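Side-chain contact in Asp/Glu-specific dipeptidyl-peptidase (Flavobacterium psychrophilum, PDB 5JXF), which removes dipeptides from the N-terminus of oligopeptides as a serine peptidase strictly specific for an acidic residue at the P1 position: residues Gly223-Asn228 and Gly340-Trp345. Numbering follows the deposited sequence.
With ARG (arginine), chain E.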
ATOM      1  N   GLY A 223       2.892 -14.013  -3.217  1.00 60.15           N
ATOM      2  CA  GLY A 223       2.522 -12.963  -2.282  1.00 58.60           C
ATOM      3  C   GLY A 223       1.938 -13.467  -0.973  1.00 58.78           C
ATOM      4  O   GLY A 223       1.782 -12.695  -0.021  1.00 59.29           O
ATOM      5  N   SER A 224       1.626 -14.761  -0.930  1.00 55.50           N
ATOM      6  CA  SER A 224       1.094 -15.418   0.269  1.00 58.87           C
ATOM      7  C   SER A 224       0.064 -14.557   0.989  1.00 53.02           C
ATOM      8  O   SER A 224      -0.936 -14.134   0.402  1.00 63.62           O
ATOM      9  CB  SER A 224       2.229 -15.773   1.240  1.00 69.17           C
ATOM     10  OG  SER A 224       2.904 -16.960   0.858  1.00 73.12           O
ATOM     11  N   ASP A 225       0.345 -14.261   2.253  1.00 51.54           N
ATOM     12  CA  ASP A 225      -0.599 -13.535   3.076  1.00 55.08           C
ATOM     13  C   ASP A 225      -0.571 -12.022   2.860  1.00 51.26           C
ATOM     14  O   ASP A 225      -1.567 -11.342   3.116  1.00 51.90           O
ATOM     15  CB  ASP A 225      -0.358 -13.879   4.537  1.00 69.36           C
ATOM     16  CG  ASP A 225      -0.594 -15.355   4.823  1.00 85.18           C
ATOM     17  OD1 ASP A 225      -1.028 -16.090   3.897  1.00 95.04           O
ATOM     18  OD2 ASP A 225      -0.352 -15.783   5.971  1.00 89.85           O
ATOM     19  N   THR A 226       0.542 -11.483   2.372  1.00 56.35           N
ATOM     20  CA  THR A 226       0.571 -10.058   2.056  1.00 53.49           C
ATOM     21  C   THR A 226      -0.476  -9.719   0.997  1.00 48.97           C
ATOM     22  O   THR A 226      -1.282  -8.815   1.188  1.00 54.80           O
ATOM     23  CB  THR A 226       1.970  -9.610   1.572  1.00 58.37           C
ATOM     24  OG1 THR A 226       2.910  -9.831   2.628  1.00 55.01           O
ATOM     25  CG2 THR A 226       1.961  -8.131   1.193  1.00 55.21           C
ATOM     26  N   ASP A 227      -0.494 -10.489  -0.087  1.00 46.92           N
ATOM     27  CA  ASP A 227      -1.433 -10.272  -1.184  1.00 44.27           C
ATOM     28  C   ASP A 227      -2.807 -10.975  -1.056  1.00 48.62           C
ATOM     29  O   ASP A 227      -3.678 -10.788  -1.904  1.00 47.19           O
ATOM     30  CB  ASP A 227      -0.779 -10.711  -2.496  1.00 49.40           C
ATOM     31  CG  ASP A 227       0.218  -9.673  -3.023  1.00 54.08           C
ATOM     32  OD1 ASP A 227       0.538  -8.758  -2.253  1.00 57.92           O
ATOM     33  OD2 ASP A 227       0.679  -9.785  -4.183  1.00 60.43           O
ATOM     34  N   ASN A 228      -2.993 -11.796  -0.033  1.00 46.54           N
ATOM     35  CA  ASN A 228      -4.301 -12.448   0.171  1.00 44.06           C
ATOM     36  C   ASN A 228      -5.399 -11.405   0.364  1.00 45.66           C
ATOM     37  O   ASN A 228      -5.201 -10.420   1.079  1.00 47.25           O
ATOM     38  CB  ASN A 228      -4.250 -13.376   1.374  1.00 42.90           C
ATOM     39  CG  ASN A 228      -5.426 -14.371   1.404  1.00 44.93           C
ATOM     40  OD1 ASN A 228      -6.001 -14.723   0.363  1.00 42.44           O
ATOM     41  ND2 ASN A 228      -5.782 -14.810   2.596  1.00 42.60           N
ATOM     42  N   GLY A 340      -5.057 -22.024   6.111  1.00 56.64           N
ATOM     43  CA  GLY A 340      -6.453 -22.023   6.508  1.00 51.84           C
ATOM     44  C   GLY A 340      -6.748 -20.993   7.579  1.00 55.04           C
ATOM     45  O   GLY A 340      -7.618 -20.139   7.405  1.00 58.49           O
ATOM     46  N   VAL A 341      -6.008 -21.079   8.682  1.00 54.30           N
ATOM     47  CA  VAL A 341      -6.126 -20.146   9.803  1.00 61.63           C
ATOM     48  C   VAL A 341      -5.903 -18.697   9.383  1.00 59.67           C
ATOM     49  O   VAL A 341      -6.698 -17.819   9.730  1.00 55.39           O
ATOM     50  CB  VAL A 341      -5.129 -20.503  10.933  1.00 60.14           C
ATOM     51  CG1 VAL A 341      -5.033 -19.376  11.954  1.00 58.32           C
ATOM     52  CG2 VAL A 341      -5.554 -21.805  11.615  1.00 71.53           C
ATOM     53  N   ALA A 342      -4.830 -18.470   8.624  1.00 59.39           N
ATOM     54  CA  ALA A 342      -4.415 -17.133   8.183  1.00 56.16           C
ATOM     55  C   ALA A 342      -5.445 -16.448   7.277  1.00 52.14           C
ATOM     56  O   ALA A 342      -5.668 -15.244   7.365  1.00 53.76           O
ATOM     57  CB  ALA A 342      -3.060 -17.221   7.461  1.00 51.33           C
ATOM     58  N   ASN A 343      -6.069 -17.229   6.413  1.00 48.49           N
ATOM     59  CA  ASN A 343      -7.056 -16.730   5.467  1.00 49.14           C
ATOM     60  C   ASN A 343      -8.246 -16.035   6.129  1.00 52.52           C
ATOM     61  O   ASN A 343      -8.631 -14.936   5.731  1.00 50.63           O
ATOM     62  CB  ASN A 343      -7.562 -17.882   4.598  1.00 49.78           C
ATOM     63  CG  ASN A 343      -8.376 -17.398   3.426  1.00 52.79           C
ATOM     64  OD1 ASN A 343      -7.981 -16.460   2.722  1.00 47.59           O
ATOM     65  ND2 ASN A 343      -9.532 -18.025   3.210  1.00 55.86           N
ATOM     66  N   TYR A 344      -8.834 -16.675   7.137  1.00 54.06           N
ATOM     67  CA  TYR A 344      -9.943 -16.058   7.864  1.00 52.08           C
ATOM     68  C   TYR A 344      -9.487 -14.949   8.827  1.00 50.78           C
ATOM     69  O   TYR A 344     -10.220 -13.986   9.063  1.00 53.72           O
ATOM     70  CB  TYR A 344     -10.737 -17.128   8.619  1.00 53.11           C
ATOM     71  CG  TYR A 344     -11.608 -17.915   7.678  1.00 56.28           C
ATOM     72  CD1 TYR A 344     -12.772 -17.359   7.167  1.00 61.42           C
ATOM     73  CD2 TYR A 344     -11.241 -19.178   7.252  1.00 58.88           C
ATOM     74  CE1 TYR A 344     -13.576 -18.050   6.290  1.00 68.04           C
ATOM     75  CE2 TYR A 344     -12.045 -19.886   6.364  1.00 73.57           C
ATOM     76  CZ  TYR A 344     -13.214 -19.312   5.892  1.00 73.25           C
ATOM     77  OH  TYR A 344     -14.025 -19.991   5.014  1.00 81.76           O
ATOM     78  N   TRP A 345      -8.284 -15.085   9.376  1.00 53.88           N
ATOM     79  CA  TRP A 345      -7.728 -14.037  10.229  1.00 56.39           C
ATOM     80  C   TRP A 345      -7.698 -12.715   9.479  1.00 54.80           C
ATOM     81  O   TRP A 345      -8.142 -11.679   9.987  1.00 52.33           O
ATOM     82  CB  TRP A 345      -6.323 -14.391  10.702  1.00 59.84           C
ATOM     83  CG  TRP A 345      -5.553 -13.179  11.156  1.00 61.68           C
ATOM     84  CD1 TRP A 345      -5.691 -12.508  12.348  1.00 63.44           C
ATOM     85  CD2 TRP A 345      -4.532 -12.478  10.421  1.00 65.38           C
ATOM     86  NE1 TRP A 345      -4.818 -11.440  12.393  1.00 62.17           N
ATOM     87  CE2 TRP A 345      -4.096 -11.402  11.228  1.00 66.13           C
ATOM     88  CE3 TRP A 345      -3.945 -12.660   9.163  1.00 71.47           C
ATOM     89  CZ2 TRP A 345      -3.100 -10.509  10.814  1.00 72.27           C
ATOM     90  CZ3 TRP A 345      -2.952 -11.774   8.756  1.00 76.02           C
ATOM     91  CH2 TRP A 345      -2.541 -10.713   9.580  1.00 71.70           C
TER
HETATM   92  N   ARG E 801      -8.274 -15.737   0.016  1.00 73.38           N
HETATM   93  CA  ARG E 801      -8.542 -16.989  -0.676  1.00 76.34           C
HETATM   94  C   ARG E 801      -9.948 -17.465  -0.293  1.00 82.31           C
HETATM   95  O   ARG E 801     -10.243 -17.633   0.886  1.00 78.78           O
HETATM   96  CB  ARG E 801      -7.483 -18.042  -0.328  1.00 69.79           C
HETATM   97  CG  ARG E 801      -6.064 -17.699  -0.808  1.00 73.87           C
HETATM   98  CD  ARG E 801      -5.042 -18.740  -0.346  1.00 69.92           C
HETATM   99  NE  ARG E 801      -5.013 -18.862   1.109  1.00 62.69           N
HETATM  100  CZ  ARG E 801      -4.198 -18.167   1.907  1.00 68.93           C
HETATM  101  NH1 ARG E 801      -3.328 -17.300   1.390  1.00 82.54           N
HETATM  102  NH2 ARG E 801      -4.245 -18.342   3.227  1.00 60.08           N
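N228 and N343 illustrate how two asparagines can share the binding of a peptide amino terminus. The amide of N228 donates an N-H from ND2 to OD1 of N343 at 2.8 Å, a nearly straight bond (174°) that lands on a lone pair in the carbonyl plane. With ND2 thus engaged, OD1 of N228 is turned to the amino group of the bound arginine and accepts from its N at 2.5 Å. That same N also donates to OD1 of N343 at 2.8 Å, so the N343 oxygen takes two bonds, while ND2 of N343 reaches the arginine O in a very short, more bent one. With CG anti to the backbone N in both (N228 chi1 -164°, N343 chi1 -169°), the two amides reach across to each other, the side chains crossing at about a right angle. An alanine in place of N228 would probably leave the ligand amino group short of one acceptor and the N343 amide less firmly fixed in rotation. This arginine pocket, completed in part by D679, adjoins H101, by similarity a charge-relay residue, its side chain about 6 Å from that of N343. The D225 side is looser: across the contact its OD2 meets CB of A342 at 3.4 Å, with a weak hydrogen bond to the Y338 hydroxyl, while OD1 stays 3.6 Å from NH1 of the arginine. K346 bonds the carbonyls of D225 and N228, and the contact sets the short helix 224-227, between strands 197-214 and 239-245 in the chain, against the long helix 328-357, whose V341 and W345 pack on helix 295-325.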